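Local coordinates for protein carboxypeptidase A (PDB 1JQG) that probably removes C-terminal residues from peptides and proteins as a zinc-dependent metallocarboxypeptidase, captured here as its proenzyme, at residues S310-G315 against F377-E382; I331-A336 against Y350-I355; A300-I305 against G364-Y369; L179-E184 against D304-G309. All coordinates share one frame; numbering follows the deposited sequence.

Contact 1 (S310-G315 against F377-E382)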
loop_
_atom_site.group_PDB
_atom_site.type_symbol
_atom_site.label_atom_id
_atom_site.label_comp_id
_atom_site.label_asym_id
_atom_site.label_seq_id
_atom_site.Cartn_x
_atom_site.Cartn_y
_atom_site.Cartn_z
ATOM N N SER A 310 4.849 -9.601 -1.187
ATOM C CA SER A 310 4.127 -10.845 -1.387
ATOM C C SER A 310 3.795 -11.468 -0.028
ATOM O O SER A 310 4.068 -12.638 0.303
ATOM C CB SER A 310 4.859 -11.849 -2.269
ATOM O OG SER A 310 5.114 -11.306 -3.553
ATOM N N MET A 311 3.119 -10.699 0.801
ATOM C CA MET A 311 2.732 -11.116 2.124
ATOM C C MET A 311 1.428 -10.504 2.580
ATOM O O MET A 311 1.001 -9.471 2.076
ATOM C CB MET A 311 3.778 -10.777 3.208
ATOM C CG MET A 311 4.565 -9.514 2.980
ATOM S SD MET A 311 6.058 -9.247 3.934
ATOM C CE MET A 311 7.370 -9.929 2.988
ATOM N N ILE A 312 0.714 -11.224 3.434
ATOM C CA ILE A 312 -0.499 -10.727 4.079
ATOM C C ILE A 312 -0.256 -10.650 5.574
ATOM O O ILE A 312 -0.001 -11.725 6.108
ATOM C CB ILE A 312 -1.675 -11.689 3.791
ATOM C CG1 ILE A 312 -2.006 -11.705 2.284
ATOM C CG2 ILE A 312 -2.972 -11.415 4.514
ATOM C CD1 ILE A 312 -2.882 -12.855 1.875
ATOM N N LEU A 313 -0.188 -9.430 6.139
ATOM C CA LEU A 313 0.152 -9.267 7.565
ATOM C C LEU A 313 -1.056 -8.775 8.371
ATOM O O LEU A 313 -2.033 -8.254 7.819
ATOM C CB LEU A 313 1.263 -8.219 7.773
ATOM C CG LEU A 313 2.560 -8.467 6.990
ATOM C CD1 LEU A 313 3.035 -9.921 7.027
ATOM C CD2 LEU A 313 2.440 -8.111 5.510
ATOM N N TYR A 314 -0.935 -8.953 9.657
ATOM C CA TYR A 314 -1.954 -8.559 10.633
ATOM C C TYR A 314 -1.308 -8.469 11.995
ATOM O O TYR A 314 -0.086 -8.571 12.136
ATOM C CB TYR A 314 -3.063 -9.638 10.694
ATOM C CG TYR A 314 -2.522 -11.021 11.147
ATOM C CD1 TYR A 314 -2.323 -11.293 12.510
ATOM C CD2 TYR A 314 -2.224 -12.019 10.201
ATOM C CE1 TYR A 314 -1.820 -12.539 12.920
ATOM C CE2 TYR A 314 -1.718 -13.263 10.613
ATOM C CZ TYR A 314 -1.513 -13.521 11.972
ATOM O OH TYR A 314 -1.008 -14.718 12.377
ATOM N N GLY A 315 -2.134 -8.278 12.976
ATOM C CA GLY A 315 -1.680 -8.268 14.363
ATOM C C GLY A 315 -1.951 -6.986 15.005
ATOM O O GLY A 315 -3.108 -6.687 15.271
ATOM N N PHE A 377 -11.504 -8.470 11.505
ATOM C CA PHE A 377 -10.495 -8.993 10.590
ATOM C C PHE A 377 -9.917 -7.841 9.792
ATOM O O PHE A 377 -10.662 -7.110 9.109
ATOM C CB PHE A 377 -11.113 -10.037 9.657
ATOM C CG PHE A 377 -11.800 -11.162 10.390
ATOM C CD1 PHE A 377 -13.174 -11.143 10.573
ATOM C CD2 PHE A 377 -11.081 -12.198 10.941
ATOM C CE1 PHE A 377 -13.824 -12.154 11.243
ATOM C CE2 PHE A 377 -11.722 -13.222 11.631
ATOM C CZ PHE A 377 -13.085 -13.201 11.769
ATOM N N SER A 378 -8.614 -7.623 9.878
ATOM C CA SER A 378 -7.971 -6.498 9.199
ATOM C C SER A 378 -6.554 -6.881 8.800
ATOM O O SER A 378 -5.673 -7.341 9.500
ATOM C CB SER A 378 -8.003 -5.264 10.094
ATOM O OG SER A 378 -7.456 -4.119 9.511
ATOM N N TYR A 379 -6.250 -6.750 7.521
ATOM C CA TYR A 379 -4.943 -7.074 6.973
ATOM C C TYR A 379 -4.321 -5.885 6.233
ATOM O O TYR A 379 -5.002 -4.992 5.678
ATOM C CB TYR A 379 -5.066 -8.310 6.056
ATOM C CG TYR A 379 -5.710 -9.512 6.752
ATOM C CD1 TYR A 379 -7.100 -9.666 6.661
ATOM C CD2 TYR A 379 -4.982 -10.446 7.473
ATOM C CE1 TYR A 379 -7.720 -10.718 7.280
ATOM C CE2 TYR A 379 -5.628 -11.529 8.052
ATOM C CZ TYR A 379 -6.996 -11.653 7.975
ATOM O OH TYR A 379 -7.674 -12.673 8.576
ATOM N N THR A 380 -3.021 -5.950 6.078
ATOM C CA THR A 380 -2.236 -5.066 5.237
ATOM C C THR A 380 -1.585 -5.919 4.140
ATOM O O THR A 380 -0.779 -6.782 4.463
ATOM C CB THR A 380 -1.211 -4.293 6.054
ATOM O OG1 THR A 380 -0.178 -3.895 5.107
ATOM C CG2 THR A 380 -0.509 -5.108 7.137
ATOM N N TYR A 381 -2.047 -5.769 2.902
ATOM C CA TYR A 381 -1.546 -6.531 1.784
ATOM C C TYR A 381 -0.246 -5.952 1.275
ATOM O O TYR A 381 -0.023 -4.758 1.236
ATOM C CB TYR A 381 -2.535 -6.554 0.608
ATOM C CG TYR A 381 -3.498 -7.718 0.575
ATOM C CD1 TYR A 381 -4.375 -7.982 1.593
ATOM C CD2 TYR A 381 -3.529 -8.553 -0.513
ATOM C CE1 TYR A 381 -5.257 -9.052 1.553
ATOM C CE2 TYR A 381 -4.401 -9.630 -0.597
ATOM C CZ TYR A 381 -5.264 -9.871 0.437
ATOM O OH TYR A 381 -6.174 -10.907 0.388
ATOM N N GLU A 382 0.661 -6.836 0.904
ATOM C CA GLU A 382 1.929 -6.468 0.295
ATOM C C GLU A 382 1.973 -7.203 -1.035
ATOM O O GLU A 382 2.342 -8.358 -0.995
ATOM C CB GLU A 382 3.117 -6.847 1.180
ATOM C CG GLU A 382 3.168 -6.114 2.520
ATOM C CD GLU A 382 3.565 -4.649 2.356
ATOM O OE1 GLU A 382 4.243 -4.366 1.349
ATOM O OE2 GLU A 382 3.220 -3.784 3.199
#
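Ile312 holds CG1 beside its backbone N (chi1 -65°), which lays that carbon over one face of the Tyr381 ring. CG1 of Ile312 stands 4.2 Å from the centroid of the Tyr381 ring, close to the ring normal, a CH-pi contact. The other branch, CG2 of Ile312, goes to Tyr379 and meets its CD2 at 3.7 Å. Tyr314 CB also touches this Tyr379 ring. Met335 of helix 325-340 packs against Tyr379 and Tyr381, and Tyr379 OH is bonded to Leu328 O.

Met311, Leu313, Thr380 and Glu382 are on the other face of the sheet. Leu313 CB meets Thr380 CG2 at 3.6 Å. The Leu313 side chain crosses that of Glu382 at about a right angle, its CD2 3.7 Å from Glu382 CG. Met311 runs alongside Glu382, its CG 3.5 Å from Glu382 CB. Glu382 bends at chi2 (-73°), and its carboxylate leads away from strand 311-314.

The strands are antiparallel. Leu313 N gives an almost straight bond to Thr380 O (3.2 Å, 177°), returned by Thr380 N to Leu313 O. Met311 and Glu382 exchange a second pair. Ser310 N also gives Glu382 O a weak bond of 2.8 Å, which makes a G1 beta bulge.

Glu382 is the predicted proton donor/acceptor, and its side chain comes to about 3 Å from that of His306, nearest atoms. The paired backbone and the apolar contacts along its CB and CG fix the base of Glu382, consistent with holding its carboxylate beside the zinc site.

Contact 2 (I331-A336 against Y350-I355)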
loop_
_atom_site.group_PDB
_atom_site.type_symbol
_atom_site.label_atom_id
_atom_site.label_comp_id
_atom_site.label_asym_id
_atom_site.label_seq_id
_atom_site.Cartn_x
_atom_site.Cartn_y
_atom_site.Cartn_z
ATOM N N ILE A 331 -7.723 -17.191 7.918
ATOM C CA ILE A 331 -8.318 -16.537 6.753
ATOM C C ILE A 331 -7.229 -15.986 5.847
ATOM O O ILE A 331 -7.346 -16.021 4.601
ATOM C CB ILE A 331 -9.289 -15.436 7.157
ATOM C CG1 ILE A 331 -10.478 -16.042 7.921
ATOM C CG2 ILE A 331 -9.830 -14.615 6.005
ATOM C CD1 ILE A 331 -11.514 -15.076 8.427
ATOM N N GLY A 332 -6.133 -15.535 6.459
ATOM C CA GLY A 332 -4.989 -15.078 5.720
ATOM C C GLY A 332 -4.384 -16.144 4.832
ATOM O O GLY A 332 -3.977 -15.863 3.702
ATOM N N VAL A 333 -4.276 -17.367 5.370
ATOM C CA VAL A 333 -3.774 -18.517 4.641
ATOM C C VAL A 333 -4.714 -18.917 3.497
ATOM O O VAL A 333 -4.246 -19.282 2.418
ATOM C CB VAL A 333 -3.582 -19.743 5.564
ATOM C CG1 VAL A 333 -3.128 -21.001 4.831
ATOM C CG2 VAL A 333 -2.556 -19.375 6.623
ATOM N N GLN A 334 -6.005 -18.754 3.725
ATOM C CA GLN A 334 -6.993 -19.073 2.696
ATOM C C GLN A 334 -6.860 -18.094 1.536
ATOM O O GLN A 334 -7.001 -18.485 0.367
ATOM C CB GLN A 334 -8.436 -19.096 3.243
ATOM C CG GLN A 334 -8.696 -20.230 4.216
ATOM C CD GLN A 334 -10.057 -20.164 4.870
ATOM O OE1 GLN A 334 -10.982 -19.539 4.336
ATOM N NE2 GLN A 334 -10.226 -20.797 6.028
ATOM N N MET A 335 -6.619 -16.822 1.853
ATOM C CA MET A 335 -6.490 -15.810 0.804
ATOM C C MET A 335 -5.183 -15.995 0.062
ATOM O O MET A 335 -5.132 -15.856 -1.144
ATOM C CB MET A 335 -6.525 -14.363 1.343
ATOM C CG MET A 335 -7.859 -13.928 1.899
ATOM S SD MET A 335 -7.973 -12.198 2.425
ATOM C CE MET A 335 -6.948 -12.104 3.879
ATOM N N ALA A 336 -4.131 -16.325 0.786
ATOM C CA ALA A 336 -2.821 -16.582 0.211
ATOM C C ALA A 336 -2.822 -17.765 -0.761
ATOM O O ALA A 336 -2.318 -17.664 -1.881
ATOM C CB ALA A 336 -1.763 -16.801 1.288
ATOM N N TYR A 350 2.838 -16.513 -1.353
ATOM C CA TYR A 350 2.514 -15.526 -0.322
ATOM C C TYR A 350 2.886 -15.973 1.079
ATOM O O TYR A 350 2.630 -17.106 1.448
ATOM C CB TYR A 350 1.025 -15.150 -0.388
ATOM C CG TYR A 350 0.760 -13.832 -1.073
ATOM C CD1 TYR A 350 0.874 -13.674 -2.441
ATOM C CD2 TYR A 350 0.391 -12.740 -0.300
ATOM C CE1 TYR A 350 0.614 -12.445 -3.056
ATOM C CE2 TYR A 350 0.137 -11.504 -0.903
ATOM C CZ TYR A 350 0.243 -11.373 -2.268
ATOM O OH TYR A 350 -0.008 -10.164 -2.838
ATOM N N ILE A 351 3.440 -15.077 1.866
ATOM C CA ILE A 351 3.713 -15.270 3.284
ATOM C C ILE A 351 2.556 -14.718 4.131
ATOM O O ILE A 351 1.995 -13.654 3.825
ATOM C CB ILE A 351 5.006 -14.492 3.632
ATOM C CG1 ILE A 351 6.179 -15.061 2.840
ATOM C CG2 ILE A 351 5.258 -14.420 5.134
ATOM C CD1 ILE A 351 7.493 -14.315 3.027
ATOM N N VAL A 352 2.242 -15.393 5.229
ATOM C CA VAL A 352 1.222 -14.980 6.149
ATOM C C VAL A 352 1.800 -14.835 7.558
ATOM O O VAL A 352 2.534 -15.677 8.036
ATOM C CB VAL A 352 0.015 -15.958 6.163
ATOM C CG1 VAL A 352 -1.107 -15.329 7.012
ATOM C CG2 VAL A 352 -0.556 -16.190 4.764
ATOM N N GLY A 353 1.431 -13.812 8.291
ATOM C CA GLY A 353 1.852 -13.660 9.647
ATOM C C GLY A 353 1.662 -12.281 10.278
ATOM O O GLY A 353 1.159 -11.352 9.667
ATOM N N ASN A 354 2.083 -12.171 11.535
ATOM C CA ASN A 354 2.097 -10.932 12.286
ATOM C C ASN A 354 3.119 -9.940 11.700
ATOM O O ASN A 354 4.193 -10.378 11.303
ATOM C CB ASN A 354 2.368 -11.283 13.766
ATOM C CG ASN A 354 2.448 -10.060 14.650
ATOM O OD1 ASN A 354 1.408 -9.542 14.987
ATOM N ND2 ASN A 354 3.637 -9.600 14.991
ATOM N N ILE A 355 2.809 -8.658 11.746
ATOM C CA ILE A 355 3.576 -7.564 11.242
ATOM C C ILE A 355 4.950 -7.470 11.889
ATOM O O ILE A 355 5.932 -7.444 11.161
ATOM C CB ILE A 355 2.869 -6.192 11.429
ATOM C CG1 ILE A 355 1.565 -6.166 10.621
ATOM C CG2 ILE A 355 3.770 -5.052 10.950
ATOM C CD1 ILE A 355 0.693 -4.937 10.873
#
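Val352 turns its two methyls to the helix in different ways. CG1, anti to the backbone N (chi1 -172°), lies against the backbone of Gly332. CG2 enters between Gly332 and Ala336, 3.6 Å from Gly332 O and 3.7 Å from Ala336 CB. Val333 and Val352 meet at about a right angle, with their CG2 atoms 4.2 Å apart. Gly332 is what lets the two backbones come so near. A side chain there would point at Val352 and collide with its CG1.

The helix and strand belong to a beta-alpha-beta unit: strand 311-314, helix 325-340, then strand 351-354, which lies parallel to the first at the edge of the mixed sheet. The two segments here run nearly antiparallel, at 160°, with their axes 8.3 Å apart. Met335 packs on Ile312 and Tyr381 of the sheet.

One helical turn beyond Gly332, Ala336 points its methyl at the start of the strand. Its CB is 3.6 Å from CB of Tyr350. The Tyr350 ring then leads away from the helix and packs on Ile312 and Pro384. Tyr350 N is hydrogen-bonded to Asp340 OD2, a side chain on the last turn of the same helix.

Contact 3 (A300-I305 against G364-Y369)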
loop_
_atom_site.group_PDB
_atom_site.type_symbol
_atom_site.label_atom_id
_atom_site.label_comp_id
_atom_site.label_asym_id
_atom_site.label_seq_id
_atom_site.Cartn_x
_atom_site.Cartn_y
_atom_site.Cartn_z
ATOM N N ALA A 300 -16.902 -5.847 8.489
ATOM C CA ALA A 300 -16.387 -7.202 8.730
ATOM C C ALA A 300 -14.917 -7.355 8.324
ATOM O O ALA A 300 -14.222 -8.148 8.968
ATOM C CB ALA A 300 -17.209 -8.261 8.009
ATOM N N LEU A 301 -14.477 -6.638 7.299
ATOM C CA LEU A 301 -13.118 -6.819 6.795
ATOM C C LEU A 301 -12.548 -5.474 6.294
ATOM O O LEU A 301 -13.308 -4.684 5.676
ATOM C CB LEU A 301 -13.067 -7.809 5.616
ATOM C CG LEU A 301 -11.724 -8.114 4.984
ATOM C CD1 LEU A 301 -10.679 -8.729 5.927
ATOM C CD2 LEU A 301 -11.922 -9.063 3.797
ATOM N N TYR A 302 -11.288 -5.264 6.649
ATOM C CA TYR A 302 -10.583 -4.065 6.241
ATOM C C TYR A 302 -9.240 -4.438 5.601
ATOM O O TYR A 302 -8.454 -5.152 6.233
ATOM C CB TYR A 302 -10.339 -3.141 7.441
ATOM C CG TYR A 302 -9.535 -1.903 7.147
ATOM C CD1 TYR A 302 -10.155 -0.740 6.725
ATOM C CD2 TYR A 302 -8.134 -1.888 7.291
ATOM C CE1 TYR A 302 -9.463 0.434 6.469
ATOM C CE2 TYR A 302 -7.414 -0.716 7.035
ATOM C CZ TYR A 302 -8.103 0.440 6.632
ATOM O OH TYR A 302 -7.363 1.546 6.367
ATOM N N LEU A 303 -8.983 -3.901 4.413
ATOM C CA LEU A 303 -7.778 -4.220 3.684
ATOM C C LEU A 303 -7.012 -2.967 3.260
ATOM O O LEU A 303 -7.492 -2.117 2.523
ATOM C CB LEU A 303 -8.078 -5.117 2.468
ATOM C CG LEU A 303 -8.784 -6.444 2.728
ATOM C CD1 LEU A 303 -9.108 -7.187 1.443
ATOM C CD2 LEU A 303 -7.972 -7.344 3.656
ATOM N N ASP A 304 -5.781 -2.853 3.711
ATOM C CA ASP A 304 -4.877 -1.766 3.324
ATOM C C ASP A 304 -3.863 -2.356 2.352
ATOM O O ASP A 304 -2.934 -3.066 2.774
ATOM C CB ASP A 304 -4.190 -1.197 4.572
ATOM C CG ASP A 304 -3.371 0.040 4.284
ATOM O OD1 ASP A 304 -3.482 0.640 3.200
ATOM O OD2 ASP A 304 -2.580 0.434 5.175
ATOM N N ILE A 305 -4.056 -2.081 1.076
ATOM C CA ILE A 305 -3.230 -2.653 0.025
ATOM C C ILE A 305 -1.950 -1.882 -0.224
ATOM O O ILE A 305 -1.948 -0.783 -0.775
ATOM C CB ILE A 305 -4.036 -2.860 -1.291
ATOM C CG1 ILE A 305 -5.253 -3.774 -0.957
ATOM C CG2 ILE A 305 -3.215 -3.517 -2.386
ATOM C CD1 ILE A 305 -6.221 -3.992 -2.098
ATOM N N GLY A 364 1.084 3.073 14.405
ATOM C CA GLY A 364 0.353 4.083 13.625
ATOM C C GLY A 364 -0.169 3.544 12.301
ATOM O O GLY A 364 -0.516 4.365 11.453
ATOM N N GLY A 365 -0.229 2.241 12.111
ATOM C CA GLY A 365 -0.655 1.669 10.859
ATOM C C GLY A 365 -2.167 1.682 10.735
ATOM O O GLY A 365 -2.938 1.626 11.689
ATOM N N ALA A 366 -2.632 1.776 9.502
ATOM C CA ALA A 366 -4.054 1.855 9.179
ATOM C C ALA A 366 -4.792 0.585 9.556
ATOM O O ALA A 366 -5.806 0.612 10.252
ATOM C CB ALA A 366 -4.183 2.106 7.682
ATOM N N SER A 367 -4.295 -0.579 9.161
ATOM C CA SER A 367 -4.937 -1.856 9.475
ATOM C C SER A 367 -5.035 -2.124 10.979
ATOM O O SER A 367 -6.022 -2.713 11.421
ATOM C CB SER A 367 -4.280 -3.020 8.745
ATOM O OG SER A 367 -2.931 -3.261 9.077
ATOM N N ASP A 368 -4.029 -1.689 11.748
ATOM C CA ASP A 368 -4.065 -1.849 13.191
ATOM C C ASP A 368 -5.175 -1.028 13.857
ATOM O O ASP A 368 -5.828 -1.494 14.794
ATOM C CB ASP A 368 -2.711 -1.477 13.815
ATOM C CG ASP A 368 -1.696 -2.584 13.696
ATOM O OD1 ASP A 368 -0.516 -2.387 14.041
ATOM O OD2 ASP A 368 -1.978 -3.696 13.226
ATOM N N TYR A 369 -5.375 0.203 13.376
ATOM C CA TYR A 369 -6.370 1.087 13.912
ATOM C C TYR A 369 -7.788 0.577 13.600
ATOM O O TYR A 369 -8.609 0.534 14.523
ATOM C CB TYR A 369 -6.196 2.538 13.435
ATOM C CG TYR A 369 -7.345 3.456 13.847
ATOM C CD1 TYR A 369 -7.355 4.087 15.088
ATOM C CD2 TYR A 369 -8.434 3.703 13.030
ATOM C CE1 TYR A 369 -8.370 4.919 15.500
ATOM C CE2 TYR A 369 -9.477 4.519 13.384
ATOM C CZ TYR A 369 -9.433 5.126 14.633
ATOM O OH TYR A 369 -10.471 5.942 14.988
HETATM O O HOH W 1 -1.577 -1.004 7.124
#
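Tyr302 is the first residue of strand 300-305 to reach the helix. Its CG is anti to the backbone N (chi1 176°), which sends the ring out from the strand toward the first turn of helix 366-373. CE2 of Tyr302 lies 3.7 Å from Ser367 CA. Farther out, Tyr302 OH is 3.5 Å from the methyl CB of Ala366. This hydroxyl has a weak hydrogen bond with Gln177 OE1. With an alanine here, a gap would probably open beside Ala366 and Ser367, and Gln177 OE1 would lose this partner.

Two residues on, Asp304 points the same way. Its OD2 touches CB of Ala366 at 3.4 Å. Water 1 gives a hydrogen bond of 2.6 Å to Asp304 OD2. The same water accepts a weak bond from Ser367 N at 3.4 Å, and so links the carboxylate to the start of the helix. The amino end of that helix may stabilise the negative charge. Asp304 OD2 also accepts a hydrogen bond from His306 NE2. Asp304 OD1 is held by Gln177 NE2, and Ala366 N by Asn254 OD1.

Gly365 is the N-cap residue of the helix. Helix 366-373 leads directly into strand 377-383, the parallel neighbour of strand 299-307. The arrangement is a helix start packed on a central strand of the mixed sheet of an alpha/beta carboxypeptidase, next to the zinc site, where Asp304 bonds the ligand His306.

Contact 4 (L179-E184 against D304-G309). With ZN (zinc ion), chain B.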
loop_
_atom_site.group_PDB
_atom_site.type_symbol
_atom_site.label_atom_id
_atom_site.label_comp_id
_atom_site.label_asym_id
_atom_site.label_seq_id
_atom_site.Cartn_x
_atom_site.Cartn_y
_atom_site.Cartn_z
ATOM N N LEU A 179 -2.823 3.050 -2.385
ATOM C CA LEU A 179 -2.070 4.267 -2.617
ATOM C C LEU A 179 -1.885 5.154 -1.397
ATOM O O LEU A 179 -1.619 6.325 -1.507
ATOM C CB LEU A 179 -2.645 5.045 -3.798
ATOM C CG LEU A 179 -2.371 4.466 -5.203
ATOM C CD1 LEU A 179 -2.906 5.361 -6.309
ATOM C CD2 LEU A 179 -0.904 4.175 -5.492
ATOM N N LEU A 180 -1.877 4.589 -0.208
ATOM C CA LEU A 180 -1.575 5.285 1.026
ATOM C C LEU A 180 -0.114 5.774 0.954
ATOM O O LEU A 180 0.192 6.910 1.331
ATOM C CB LEU A 180 -1.851 4.399 2.236
ATOM C CG LEU A 180 -1.869 5.078 3.608
ATOM C CD1 LEU A 180 -2.965 6.096 3.649
ATOM C CD2 LEU A 180 -1.988 4.127 4.785
ATOM N N HIS A 181 0.768 4.905 0.486
ATOM C CA HIS A 181 2.135 5.212 0.140
ATOM C C HIS A 181 2.170 5.398 -1.379
ATOM O O HIS A 181 2.202 4.466 -2.213
ATOM C CB HIS A 181 3.058 4.092 0.576
ATOM C CG HIS A 181 3.338 4.069 2.035
ATOM N ND1 HIS A 181 3.581 2.990 2.785
ATOM C CD2 HIS A 181 3.440 5.025 2.991
ATOM C CE1 HIS A 181 3.825 3.085 4.045
ATOM N NE2 HIS A 181 3.733 4.401 4.187
ATOM N N CYS A 182 2.155 6.649 -1.819
ATOM C CA CYS A 182 2.036 7.026 -3.202
ATOM C C CYS A 182 2.954 6.412 -4.211
ATOM O O CYS A 182 2.583 6.336 -5.389
ATOM C CB CYS A 182 2.070 8.540 -3.166
ATOM S SG CYS A 182 3.442 9.331 -2.341
ATOM N N ARG A 183 4.102 5.893 -3.845
ATOM C CA ARG A 183 5.050 5.294 -4.784
ATOM C C ARG A 183 4.715 3.844 -5.115
ATOM O O ARG A 183 5.278 3.251 -6.046
ATOM C CB ARG A 183 6.480 5.296 -4.287
ATOM C CG ARG A 183 6.770 4.541 -3.020
ATOM C CD ARG A 183 8.185 4.789 -2.523
ATOM N NE ARG A 183 8.573 3.855 -1.455
ATOM C CZ ARG A 183 9.714 3.992 -0.784
ATOM N NH1 ARG A 183 10.569 4.954 -1.078
ATOM N NH2 ARG A 183 10.089 3.152 0.148
ATOM N N GLU A 184 3.788 3.260 -4.341
ATOM C CA GLU A 184 3.370 1.890 -4.617
ATOM C C GLU A 184 2.275 1.807 -5.679
ATOM O O GLU A 184 1.114 1.537 -5.358
ATOM C CB GLU A 184 2.914 1.226 -3.321
ATOM C CG GLU A 184 3.947 1.305 -2.248
ATOM C CD GLU A 184 3.398 0.914 -0.899
ATOM O OE1 GLU A 184 4.357 0.955 -0.082
ATOM O OE2 GLU A 184 2.210 0.660 -0.806
ATOM N N ASP A 304 -5.781 -2.853 3.711
ATOM C CA ASP A 304 -4.877 -1.766 3.324
ATOM C C ASP A 304 -3.863 -2.356 2.352
ATOM O O ASP A 304 -2.934 -3.066 2.774
ATOM C CB ASP A 304 -4.190 -1.197 4.572
ATOM C CG ASP A 304 -3.371 0.040 4.284
ATOM O OD1 ASP A 304 -3.482 0.640 3.200
ATOM O OD2 ASP A 304 -2.580 0.434 5.175
ATOM N N ILE A 305 -4.056 -2.081 1.076
ATOM C CA ILE A 305 -3.230 -2.653 0.025
ATOM C C ILE A 305 -1.950 -1.882 -0.224
ATOM O O ILE A 305 -1.948 -0.783 -0.775
ATOM C CB ILE A 305 -4.036 -2.860 -1.291
ATOM C CG1 ILE A 305 -5.253 -3.774 -0.957
ATOM C CG2 ILE A 305 -3.215 -3.517 -2.386
ATOM C CD1 ILE A 305 -6.221 -3.992 -2.098
ATOM N N HIS A 306 -0.827 -2.527 0.061
ATOM C CA HIS A 306 0.480 -1.983 -0.201
ATOM C C HIS A 306 1.255 -2.883 -1.182
ATOM O O HIS A 306 0.844 -3.905 -1.666
ATOM C CB HIS A 306 1.329 -1.897 1.092
ATOM C CG HIS A 306 0.786 -0.917 2.077
ATOM N ND1 HIS A 306 1.283 0.326 2.263
ATOM C CD2 HIS A 306 -0.249 -0.919 2.959
ATOM C CE1 HIS A 306 0.743 1.056 3.169
ATOM N NE2 HIS A 306 -0.247 0.297 3.601
ATOM N N SER A 307 2.427 -2.365 -1.510
ATOM C CA SER A 307 3.428 -2.937 -2.300
ATOM C C SER A 307 4.865 -2.546 -1.813
ATOM O O SER A 307 4.985 -1.555 -1.091
ATOM C CB SER A 307 3.475 -2.659 -3.807
ATOM O OG SER A 307 4.048 -1.393 -4.105
ATOM N N PHE A 308 5.759 -3.354 -1.261
ATOM C CA PHE A 308 6.153 -4.526 -2.028
ATOM C C PHE A 308 6.525 -5.730 -1.165
ATOM O O PHE A 308 7.060 -5.472 -0.041
ATOM C CB PHE A 308 6.986 -4.341 -3.295
ATOM C CG PHE A 308 8.441 -4.205 -2.985
ATOM C CD1 PHE A 308 9.210 -5.355 -2.889
ATOM C CD2 PHE A 308 9.064 -2.994 -2.768
ATOM C CE1 PHE A 308 10.555 -5.309 -2.594
ATOM C CE2 PHE A 308 10.405 -2.932 -2.468
ATOM C CZ PHE A 308 11.163 -4.085 -2.386
ATOM N N GLY A 309 6.308 -7.063 -1.320
ATOM C CA GLY A 309 6.660 -8.142 -0.441
ATOM C C GLY A 309 6.055 -9.534 -0.625
ATOM O O GLY A 309 6.543 -10.570 -0.136
HETATM ZN ZN ZN B . 3.565 0.883 2.024
HETATM O O HOH W 2 -2.848 1.759 0.713
HETATM O O HOH W 3 4.977 -0.548 3.415
#
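His181, Glu184 and His306 bind one zinc ion. His181 ND1 is 2.2 Å from the zinc, and Glu184 OE1 also 2.2 Å. His306 ND1 completes the protein ligands at 2.4 Å, and water 3 is a fourth ligand. The Glu184 chain is extended beyond CG (chi2 168°), which carries its carboxylate across to the metal. The two imidazoles are turned obliquely, with CE1 of His306 3.5 Å from His181 ND1.

The next shell fixes these groups. Ser307 N gives a hydrogen bond of 3.1 Å to Glu184 OE2, from above the carboxylate plane. His306 NE2 donates to Asp304 OD2 at 2.8 Å; the acceptor lies in the imidazole plane, while the donor is above the carboxylate plane. His181 NE2 is hydrogen-bonded to Asp252 OD2. Were Asp304 an alanine, His306 NE2 would probably lose its charged acceptor, and the imidazole would be less firmly fixed in its rotation about CB-CG.

Farther out, water 2 accepts from Leu180 N at 3.1 Å and donates to Asp304 OD1 and Ile305 O. It ties the loop to the strand. Leu180 CD2 packs on Asp304 OD2. Arg183 makes a salt bridge to Asp50 of the activation peptide. His181 and Glu184, with two residues between them, and the distant His306 form the HXXE-plus-His zinc site of the M14 carboxypeptidases.

All four contacts gather on one mixed sheet within the zinc carboxypeptidase domain. Contact 4 comes first along the chain and ends on strand 299-307, which contact 3 also uses. Contacts 3 and 1 cross, their segments alternating, and contact 2 falls between the two segments of each. Strand 377-383 lies between strands 299-307 and 311-314, and strand 351-354 forms the edge. Contact centres 1 and 2 are about 7 Å apart, and 2 and 4 about 17 Å. Tyr381 bonds through its backbone to Asp304 and His306, joining contact 1 to contact 4. Glu382 and His306 sit near the ends of neighbouring strands, and the loop 179-184 brings the other two zinc ligands.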